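Local coordinates for cellulase IBT99 (Metagenomes, PDB 6WBT), which probably hydrolyses 6-phospho-alpha-glucosides as a family 4 glycosidase, and binds NAD, manganese and glucose 6-phosphate, at residues G120-Y125 with K436-E441; V245-N250 with Y266-L271. One frame throughout, in Å; residues are numbered along the deposited sequence.

Interaction 1 (G120-Y125 with K436-E441); sequences GMRTIY and KGYWPE
Arg122 and Trp439 have the nearest pair of CA atoms, 5.4 Å apart, where the irregular C-terminal tail 436-441 passes over one turn of helix 114-136. The contact is carried by side chains, and none of the hydrogen bonds of the two segments runs between them. Met121, modelled as selenomethionine, crosses Trp439 at about a right angle, over one face of the indole. Its CB sits over the five-membered ring, 3.8 Å from the centroid in a CH-pi contact, while SE stands almost squarely above the six-membered ring, 4.1 Å from the centroid and only 4° off the normal. A bend at chi3 (60°) then turns the terminal methyl toward the proline, with Met121 CE 3.7 Å from Pro440 CD. That proline also touches Tyr125: its CG meets the ring edge near the ring plane, 3.5 Å from Tyr125 CE2, and the phenol OH is hydrogen-bonded to Ala400 O. At the other end of the contact Arg122 lends its aliphatic part, CG coming to the indole edge 3.6 Å from Trp439 CD1 and CD lying 3.7 Å from Tyr438 CB. Its guanidinium is used elsewhere, in a salt bridge to Asp97 and in hydrogen bonds to Asn435 and Val88 O, which should steady the aliphatic chain beside Tyr438 CB and the indole edge. Trp439 NE1 is itself hydrogen-bonded to Thr118 O, which ties the indole edge to this helix, while Leu428, Met431 and Ile432 of helix 421-434 also touch the ring. This is a Met-aromatic contact reinforced by CH-pi and proline-tyrosine packing, through which the C-terminal tail closes back onto a helix of the Rossmann-type NAD-binding domain of a family 4 glycosidase.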
ATOM      1  N   GLY A 120      19.935   8.285  22.139  1.00 49.27           N
ATOM      2  CA  GLY A 120      19.224   7.097  21.697  1.00 51.15           C
ATOM      3  C   GLY A 120      20.132   5.898  21.501  1.00 54.07           C
ATOM      4  O   GLY A 120      19.801   4.785  21.918  1.00 53.74           O
HETATM    5  N   MSE A 121      21.285   6.105  20.871  1.00 56.27           N
HETATM    6  CA  MSE A 121      22.202   5.006  20.580  1.00 57.08           C
HETATM    7  C   MSE A 121      22.841   4.444  21.848  1.00 57.66           C
HETATM    8  O   MSE A 121      23.289   3.298  21.869  1.00 60.59           O
HETATM    9  CB  MSE A 121      23.288   5.454  19.601  1.00 57.73           C
HETATM   10  CG  MSE A 121      22.779   5.722  18.192  1.00 57.25           C
HETATM   11 SE   MSE A 121      24.146   5.404  16.837  0.37 60.27          SE
HETATM   12  CE  MSE A 121      24.474   3.513  17.188  1.00 57.71           C
ATOM     13  N   ARG A 122      22.885   5.255  22.907  1.00 54.70           N
ATOM     14  CA  ARG A 122      23.339   4.755  24.199  1.00 52.61           C
ATOM     15  C   ARG A 122      22.317   3.834  24.848  1.00 49.22           C
ATOM     16  O   ARG A 122      22.691   2.994  25.673  1.00 50.40           O
ATOM     17  CB  ARG A 122      23.651   5.912  25.148  1.00 53.43           C
ATOM     18  CG  ARG A 122      24.926   6.675  24.835  1.00 56.59           C
ATOM     19  CD  ARG A 122      25.353   7.513  26.032  1.00 56.86           C
ATOM     20  NE  ARG A 122      24.335   8.486  26.416  1.00 57.48           N
ATOM     21  CZ  ARG A 122      24.301   9.740  25.980  1.00 57.77           C
ATOM     22  NH1 ARG A 122      25.231  10.179  25.143  1.00 58.39           N
ATOM     23  NH2 ARG A 122      23.336  10.558  26.380  1.00 56.21           N
ATOM     24  N   THR A 123      21.041   3.966  24.488  1.00 46.14           N
ATOM     25  CA  THR A 123      19.960   3.266  25.166  1.00 44.03           C
ATOM     26  C   THR A 123      19.471   2.032  24.417  1.00 45.06           C
ATOM     27  O   THR A 123      18.767   1.210  25.012  1.00 47.03           O
ATOM     28  CB  THR A 123      18.778   4.224  25.391  1.00 41.73           C
ATOM     29  OG1 THR A 123      19.275   5.530  25.707  1.00 41.04           O
ATOM     30  CG2 THR A 123      17.894   3.745  26.539  1.00 41.88           C
ATOM     31  N   ILE A 124      19.836   1.871  23.142  1.00 45.31           N
ATOM     32  CA  ILE A 124      19.279   0.787  22.329  1.00 44.66           C
ATOM     33  C   ILE A 124      19.623  -0.571  22.933  1.00 46.02           C
ATOM     34  O   ILE A 124      18.738  -1.327  23.349  1.00 46.03           O
ATOM     35  CB  ILE A 124      19.769   0.895  20.874  1.00 44.50           C
ATOM     36  CG1 ILE A 124      19.184   2.141  20.205  1.00 45.47           C
ATOM     37  CG2 ILE A 124      19.400  -0.355  20.089  1.00 33.51           C
ATOM     38  CD1 ILE A 124      19.600   2.315  18.762  1.00 33.65           C
ATOM     39  N   TYR A 125      20.911  -0.898  22.991  1.00 46.72           N
ATOM     40  CA  TYR A 125      21.334  -2.218  23.448  1.00 48.36           C
ATOM     41  C   TYR A 125      21.116  -2.434  24.946  1.00 49.05           C
ATOM     42  O   TYR A 125      20.731  -3.543  25.341  1.00 51.62           O
ATOM     43  CB  TYR A 125      22.799  -2.467  23.078  1.00 50.06           C
ATOM     44  CG  TYR A 125      22.988  -2.832  21.623  1.00 51.72           C
ATOM     45  CD1 TYR A 125      22.480  -4.022  21.117  1.00 52.31           C
ATOM     46  CD2 TYR A 125      23.673  -1.992  20.756  1.00 52.98           C
ATOM     47  CE1 TYR A 125      22.645  -4.363  19.790  1.00 53.71           C
ATOM     48  CE2 TYR A 125      23.844  -2.326  19.424  1.00 54.06           C
ATOM     49  CZ  TYR A 125      23.328  -3.513  18.947  1.00 54.72           C
ATOM     50  OH  TYR A 125      23.496  -3.851  17.624  1.00 56.02           O
ATOM     51  N   LYS A 436      32.635   6.952  23.566  1.00 56.54           N
ATOM     52  CA  LYS A 436      33.482   5.764  23.526  1.00 59.29           C
ATOM     53  C   LYS A 436      33.304   4.980  24.820  1.00 59.10           C
ATOM     54  O   LYS A 436      33.689   5.443  25.898  1.00 60.20           O
ATOM     55  CB  LYS A 436      34.940   6.158  23.309  1.00 62.47           C
ATOM     56  CG  LYS A 436      35.322   6.268  21.841  1.00 65.51           C
ATOM     57  CD  LYS A 436      36.599   7.065  21.639  1.00 69.41           C
ATOM     58  CE  LYS A 436      37.797   6.391  22.283  1.00 73.10           C
ATOM     59  NZ  LYS A 436      39.054   7.134  21.986  1.00 76.15           N
ATOM     60  N   GLY A 437      32.714   3.791  24.711  1.00 56.95           N
ATOM     61  CA  GLY A 437      32.330   2.988  25.850  1.00 56.84           C
ATOM     62  C   GLY A 437      30.835   2.809  25.994  1.00 57.63           C
ATOM     63  O   GLY A 437      30.397   1.838  26.625  1.00 59.26           O
ATOM     64  N   TYR A 438      30.043   3.716  25.425  1.00 56.65           N
ATOM     65  CA  TYR A 438      28.587   3.628  25.435  1.00 54.80           C
ATOM     66  C   TYR A 438      27.998   3.260  24.083  1.00 55.13           C
ATOM     67  O   TYR A 438      27.050   2.475  24.023  1.00 55.41           O
ATOM     68  CB  TYR A 438      27.978   4.959  25.895  1.00 54.24           C
ATOM     69  CG  TYR A 438      28.215   5.289  27.351  1.00 56.43           C
ATOM     70  CD1 TYR A 438      27.570   4.582  28.356  1.00 56.36           C
ATOM     71  CD2 TYR A 438      29.068   6.321  27.720  1.00 57.72           C
ATOM     72  CE1 TYR A 438      27.776   4.883  29.689  1.00 57.30           C
ATOM     73  CE2 TYR A 438      29.281   6.631  29.052  1.00 59.39           C
ATOM     74  CZ  TYR A 438      28.632   5.909  30.031  1.00 60.29           C
ATOM     75  OH  TYR A 438      28.839   6.211  31.357  1.00 63.55           O
ATOM     76  N   TRP A 439      28.532   3.813  22.999  1.00 55.20           N
ATOM     77  CA  TRP A 439      28.008   3.562  21.669  1.00 54.94           C
ATOM     78  C   TRP A 439      28.511   2.234  21.117  1.00 55.13           C
ATOM     79  O   TRP A 439      29.558   1.729  21.530  1.00 54.90           O
ATOM     80  CB  TRP A 439      28.413   4.686  20.722  1.00 56.30           C
ATOM     81  CG  TRP A 439      27.448   5.823  20.665  1.00 57.49           C
ATOM     82  CD1 TRP A 439      26.554   6.194  21.625  1.00 57.40           C
ATOM     83  CD2 TRP A 439      27.271   6.736  19.576  1.00 58.48           C
ATOM     84  NE1 TRP A 439      25.836   7.288  21.205  1.00 57.64           N
ATOM     85  CE2 TRP A 439      26.257   7.639  19.949  1.00 58.30           C
ATOM     86  CE3 TRP A 439      27.875   6.880  18.324  1.00 58.62           C
ATOM     87  CZ2 TRP A 439      25.834   8.671  19.115  1.00 57.79           C
ATOM     88  CZ3 TRP A 439      27.452   7.904  17.497  1.00 57.70           C
ATOM     89  CH2 TRP A 439      26.442   8.786  17.895  1.00 57.14           C
ATOM     90  N   PRO A 440      27.775   1.642  20.178  1.00 56.62           N
ATOM     91  CA  PRO A 440      28.321   0.511  19.425  1.00 57.60           C
ATOM     92  C   PRO A 440      29.421   0.973  18.485  1.00 59.80           C
ATOM     93  O   PRO A 440      29.476   2.135  18.074  1.00 59.13           O
ATOM     94  CB  PRO A 440      27.111  -0.021  18.646  1.00 56.93           C
ATOM     95  CG  PRO A 440      25.912   0.557  19.335  1.00 57.23           C
ATOM     96  CD  PRO A 440      26.355   1.878  19.871  1.00 57.16           C
ATOM     97  N   GLU A 441      30.310   0.044  18.146  1.00 63.66           N
ATOM     98  CA  GLU A 441      31.371   0.343  17.196  1.00 66.51           C
ATOM     99  C   GLU A 441      30.779   0.617  15.819  1.00 64.81           C
ATOM    100  O   GLU A 441      29.842  -0.057  15.384  1.00 65.02           O
ATOM    101  CB  GLU A 441      32.363  -0.817  17.122  1.00 70.98           C
ATOM    102  CG  GLU A 441      33.626  -0.506  16.338  1.00 74.95           C
ATOM    103  CD  GLU A 441      34.424  -1.751  16.008  1.00 78.83           C
ATOM    104  OE1 GLU A 441      33.853  -2.678  15.396  1.00 79.26           O
ATOM    105  OE2 GLU A 441      35.619  -1.805  16.367  1.00 80.98           O
TER

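Interaction 2 (V245-N250 with Y266-L271). With G6P (6-O-phosphono-alpha-D-glucopyranose), chain F.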
ATOM      1  N   VAL A 245       8.120  27.453  31.197  1.00103.52           N
ATOM      2  CA  VAL A 245       7.243  28.554  30.810  1.00101.95           C
ATOM      3  C   VAL A 245       7.550  28.993  29.384  1.00101.67           C
ATOM      4  O   VAL A 245       6.644  29.166  28.560  1.00100.97           O
ATOM      5  CB  VAL A 245       7.377  29.725  31.800  1.00103.68           C
ATOM      6  CG1 VAL A 245       6.397  30.833  31.444  1.00102.85           C
ATOM      7  CG2 VAL A 245       7.154  29.245  33.221  1.00104.52           C
ATOM      8  N   HIS A 246       8.835  29.183  29.076  1.00101.92           N
ATOM      9  CA  HIS A 246       9.236  29.505  27.711  1.00101.14           C
ATOM     10  C   HIS A 246       8.890  28.378  26.748  1.00 97.35           C
ATOM     11  O   HIS A 246       8.576  28.633  25.580  1.00 96.81           O
ATOM     12  CB  HIS A 246      10.736  29.803  27.670  1.00103.42           C
ATOM     13  CG  HIS A 246      11.291  29.940  26.286  1.00101.54           C
ATOM     14  ND1 HIS A 246      11.348  31.148  25.623  1.00102.89           N
ATOM     15  CD2 HIS A 246      11.817  29.022  25.442  1.00100.21           C
ATOM     16  CE1 HIS A 246      11.885  30.967  24.429  1.00101.77           C
ATOM     17  NE2 HIS A 246      12.178  29.686  24.294  1.00100.43           N
ATOM     18  N   THR A 247       8.935  27.132  27.221  1.00 95.09           N
ATOM     19  CA  THR A 247       8.648  25.997  26.351  1.00 93.39           C
ATOM     20  C   THR A 247       7.166  25.922  26.003  1.00 91.28           C
ATOM     21  O   THR A 247       6.806  25.633  24.857  1.00 93.49           O
ATOM     22  CB  THR A 247       9.109  24.701  27.019  1.00 93.69           C
ATOM     23  OG1 THR A 247      10.421  24.885  27.564  1.00 97.47           O
ATOM     24  CG2 THR A 247       9.156  23.576  26.009  1.00 91.55           C
ATOM     25  N   PHE A 248       6.291  26.179  26.979  1.00 87.82           N
ATOM     26  CA  PHE A 248       4.857  26.131  26.705  1.00 85.74           C
ATOM     27  C   PHE A 248       4.388  27.360  25.936  1.00 85.50           C
ATOM     28  O   PHE A 248       3.481  27.257  25.103  1.00 83.20           O
ATOM     29  CB  PHE A 248       4.073  25.997  28.009  1.00 86.54           C
ATOM     30  CG  PHE A 248       4.155  24.635  28.632  1.00 86.46           C
ATOM     31  CD1 PHE A 248       4.336  23.506  27.851  1.00 85.26           C
ATOM     32  CD2 PHE A 248       4.049  24.483  30.005  1.00 88.55           C
ATOM     33  CE1 PHE A 248       4.410  22.251  28.428  1.00 85.00           C
ATOM     34  CE2 PHE A 248       4.123  23.234  30.587  1.00 88.44           C
ATOM     35  CZ  PHE A 248       4.304  22.115  29.799  1.00 86.55           C
ATOM     36  N   LYS A 249       4.985  28.523  26.198  1.00 87.37           N
ATOM     37  CA  LYS A 249       4.561  29.758  25.551  1.00 87.23           C
ATOM     38  C   LYS A 249       5.027  29.862  24.104  1.00 84.42           C
ATOM     39  O   LYS A 249       4.519  30.715  23.367  1.00 84.42           O
ATOM     40  CB  LYS A 249       5.064  30.962  26.354  1.00 90.88           C
ATOM     41  CG  LYS A 249       4.277  32.242  26.118  1.00 92.37           C
ATOM     42  CD  LYS A 249       4.736  33.353  27.049  1.00 95.56           C
ATOM     43  CE  LYS A 249       4.458  33.010  28.505  1.00 95.70           C
ATOM     44  NZ  LYS A 249       3.001  32.861  28.780  1.00 93.96           N
ATOM     45  N   ASN A 250       5.972  29.021  23.677  1.00 82.17           N
ATOM     46  CA  ASN A 250       6.402  29.016  22.285  1.00 79.02           C
ATOM     47  C   ASN A 250       5.391  28.355  21.358  1.00 73.21           C
ATOM     48  O   ASN A 250       5.480  28.535  20.139  1.00 72.27           O
ATOM     49  CB  ASN A 250       7.755  28.314  22.146  1.00 78.54           C
ATOM     50  CG  ASN A 250       8.916  29.287  22.107  1.00 79.95           C
ATOM     51  OD1 ASN A 250       9.525  29.588  23.131  1.00 81.46           O
ATOM     52  ND2 ASN A 250       9.226  29.788  20.916  1.00 80.19           N
ATOM     53  N   TYR A 266       7.195  19.598  21.738  1.00 57.81           N
ATOM     54  CA  TYR A 266       8.550  19.411  21.230  1.00 59.36           C
ATOM     55  C   TYR A 266       8.735  19.862  19.785  1.00 61.16           C
ATOM     56  O   TYR A 266       9.858  19.766  19.277  1.00 59.76           O
ATOM     57  CB  TYR A 266       8.962  17.947  21.371  1.00 59.62           C
ATOM     58  CG  TYR A 266       9.525  17.611  22.732  1.00 61.11           C
ATOM     59  CD1 TYR A 266      10.878  17.764  23.000  1.00 61.37           C
ATOM     60  CD2 TYR A 266       8.704  17.150  23.753  1.00 62.36           C
ATOM     61  CE1 TYR A 266      11.401  17.462  24.242  1.00 62.57           C
ATOM     62  CE2 TYR A 266       9.219  16.845  24.998  1.00 63.27           C
ATOM     63  CZ  TYR A 266      10.566  17.003  25.238  1.00 63.60           C
ATOM     64  OH  TYR A 266      11.083  16.702  26.477  1.00 63.74           O
ATOM     65  N   TRP A 267       7.692  20.351  19.109  1.00 63.87           N
ATOM     66  CA  TRP A 267       7.896  20.987  17.812  1.00 65.53           C
ATOM     67  C   TRP A 267       8.676  22.289  17.926  1.00 65.61           C
ATOM     68  O   TRP A 267       9.059  22.858  16.898  1.00 65.34           O
ATOM     69  CB  TRP A 267       6.554  21.247  17.128  1.00 67.05           C
ATOM     70  CG  TRP A 267       5.926  20.013  16.568  1.00 68.44           C
ATOM     71  CD1 TRP A 267       4.886  19.307  17.098  1.00 68.81           C
ATOM     72  CD2 TRP A 267       6.307  19.329  15.369  1.00 69.91           C
ATOM     73  NE1 TRP A 267       4.591  18.229  16.300  1.00 68.79           N
ATOM     74  CE2 TRP A 267       5.450  18.219  15.232  1.00 70.07           C
ATOM     75  CE3 TRP A 267       7.287  19.548  14.396  1.00 70.14           C
ATOM     76  CZ2 TRP A 267       5.545  17.332  14.164  1.00 70.28           C
ATOM     77  CZ3 TRP A 267       7.379  18.666  13.337  1.00 70.38           C
ATOM     78  CH2 TRP A 267       6.511  17.573  13.228  1.00 70.60           C
ATOM     79  N   GLN A 268       8.913  22.765  19.151  1.00 66.61           N
ATOM     80  CA  GLN A 268       9.700  23.973  19.367  1.00 68.66           C
ATOM     81  C   GLN A 268      11.112  23.837  18.812  1.00 66.94           C
ATOM     82  O   GLN A 268      11.700  24.829  18.363  1.00 66.04           O
ATOM     83  CB  GLN A 268       9.736  24.281  20.864  1.00 72.29           C
ATOM     84  CG  GLN A 268      10.518  25.511  21.259  1.00 75.10           C
ATOM     85  CD  GLN A 268      10.846  25.519  22.738  1.00 75.96           C
ATOM     86  OE1 GLN A 268      11.032  26.576  23.342  1.00 78.10           O
ATOM     87  NE2 GLN A 268      10.924  24.334  23.331  1.00 74.35           N
ATOM     88  N   TYR A 269      11.669  22.627  18.822  1.00 66.20           N
ATOM     89  CA  TYR A 269      13.047  22.416  18.399  1.00 64.54           C
ATOM     90  C   TYR A 269      13.177  22.034  16.930  1.00 62.39           C
ATOM     91  O   TYR A 269      14.243  22.253  16.342  1.00 61.89           O
ATOM     92  CB  TYR A 269      13.702  21.332  19.262  1.00 62.69           C
ATOM     93  CG  TYR A 269      13.475  21.520  20.744  1.00 62.08           C
ATOM     94  CD1 TYR A 269      12.622  20.680  21.446  1.00 59.62           C
ATOM     95  CD2 TYR A 269      14.104  22.545  21.439  1.00 62.81           C
ATOM     96  CE1 TYR A 269      12.407  20.850  22.801  1.00 58.43           C
ATOM     97  CE2 TYR A 269      13.895  22.724  22.793  1.00 61.70           C
ATOM     98  CZ  TYR A 269      13.047  21.873  23.470  1.00 59.58           C
ATOM     99  OH  TYR A 269      12.836  22.046  24.818  1.00 59.68           O
ATOM    100  N   TYR A 270      12.132  21.469  16.326  1.00 62.04           N
ATOM    101  CA  TYR A 270      12.179  21.090  14.919  1.00 62.47           C
ATOM    102  C   TYR A 270      11.747  22.232  14.006  1.00 61.27           C
ATOM    103  O   TYR A 270      12.440  22.549  13.034  1.00 61.21           O
ATOM    104  CB  TYR A 270      11.303  19.858  14.673  1.00 63.04           C
ATOM    105  CG  TYR A 270      11.850  18.587  15.280  1.00 64.09           C
ATOM    106  CD1 TYR A 270      12.785  17.819  14.599  1.00 65.24           C
ATOM    107  CD2 TYR A 270      11.432  18.154  16.531  1.00 64.13           C
ATOM    108  CE1 TYR A 270      13.289  16.655  15.148  1.00 65.40           C
ATOM    109  CE2 TYR A 270      11.930  16.992  17.087  1.00 63.64           C
ATOM    110  CZ  TYR A 270      12.858  16.247  16.393  1.00 64.23           C
ATOM    111  OH  TYR A 270      13.357  15.088  16.942  1.00 64.03           O
ATOM    112  N   LEU A 271      10.607  22.854  14.301  1.00 61.68           N
ATOM    113  CA  LEU A 271      10.118  23.952  13.478  1.00 62.84           C
ATOM    114  C   LEU A 271      10.847  25.260  13.748  1.00 66.86           C
ATOM    115  O   LEU A 271      10.856  26.139  12.878  1.00 67.83           O
ATOM    116  CB  LEU A 271       8.616  24.148  13.695  1.00 61.51           C
ATOM    117  CG  LEU A 271       7.724  22.973  13.290  1.00 59.85           C
ATOM    118  CD1 LEU A 271       6.266  23.280  13.585  1.00 58.71           C
ATOM    119  CD2 LEU A 271       7.919  22.637  11.819  1.00 58.66           C
TER
HETATM  120  C1  G6P F 502       8.580  15.615  29.821  1.00 91.49           C
HETATM  121  C2  G6P F 502       9.171  14.930  28.591  1.00 90.50           C
HETATM  122  C3  G6P F 502      10.498  14.257  28.922  1.00 89.51           C
HETATM  123  C4  G6P F 502      11.428  15.235  29.630  1.00 88.54           C
HETATM  124  C5  G6P F 502      10.711  15.827  30.837  1.00 88.09           C
HETATM  125  C6  G6P F 502      11.594  16.784  31.632  1.00 84.11           C
HETATM  126  O1  G6P F 502       8.219  14.626  30.790  1.00 92.79           O
HETATM  127  O2  G6P F 502       8.250  13.949  28.101  1.00 90.32           O
HETATM  128  O3  G6P F 502      11.112  13.789  27.718  1.00 89.80           O
HETATM  129  O4  G6P F 502      12.616  14.557  30.052  1.00 88.53           O
HETATM  130  O5  G6P F 502       9.538  16.508  30.391  1.00 90.46           O
HETATM  131  O6  G6P F 502      12.927  16.790  31.127  1.00 80.37           O
HETATM  132  P   G6P F 502      14.107  17.454  31.997  1.00 77.48           P
HETATM  133  O1P G6P F 502      14.957  18.175  30.980  1.00 77.80           O
HETATM  134  O2P G6P F 502      14.777  16.283  32.674  1.00 77.65           O
HETATM  135  O3P G6P F 502      13.373  18.370  32.948  1.00 76.76           O
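Gln268 reaches from the short, weakly bonded helix 267-270 to Thr247 on helix 242-249 and Asn250 just beyond Lys249, a contact within the C-terminal domain of the family 4 glycosidase fold. The tight part gathers round this one side chain. With CG anti to the backbone N (chi1 180°) and the chain extended beyond it, the glutamine reaches across to the other segment: its CG lies 4.0 Å from Asn250 CB, and its CD is 4.2 Å from Thr247 CG2. Gln268 crosses both Thr247 and Asn250 at about a right angle. The looser side is the one leading outward, where the partly exposed His246 adds little area, its ring turned 37° from the glutamine amide and stacked instead on Tyr279. Tyr269 only grazes the contact, its OH 4.2 Å from Thr247 CG2. Replacing Gln268 by an alanine is likely to open a gap between the two segments, with Thr247 and Asn250 losing their chief neighbour from 266-271. Tyr266, at the start of the second segment, turns instead to the active-site pocket and stacks on the manganese ligand His201; there the sugar hydroxyl O3 of glucose 6-phosphate donates a hydrogen bond of 3.2 Å to Tyr266 OH.

The two contacts are separate, their centres 28 Å apart and their nearest atoms about 11 Å, yet one is nested in the other: the chain runs through 120-125, 245-250, 266-271 and 436-441, so interaction 1 closes a long loop that contains the whole of interaction 2. Helix 380-402 links their surroundings, receiving Met121 on Leu396 and Trp267 on Leu385. Each borders a different part of the ligand region. The side chain of Tyr438 lies about 7 Å from NAD, and interaction 1 rests on helix 90-103, which also carries Arg94, hydrogen-bonded to glucose 6-phosphate. One contact closes the C-terminal tail onto the NAD-binding domain; the other lies within the C-terminal domain and supplies a pocket residue.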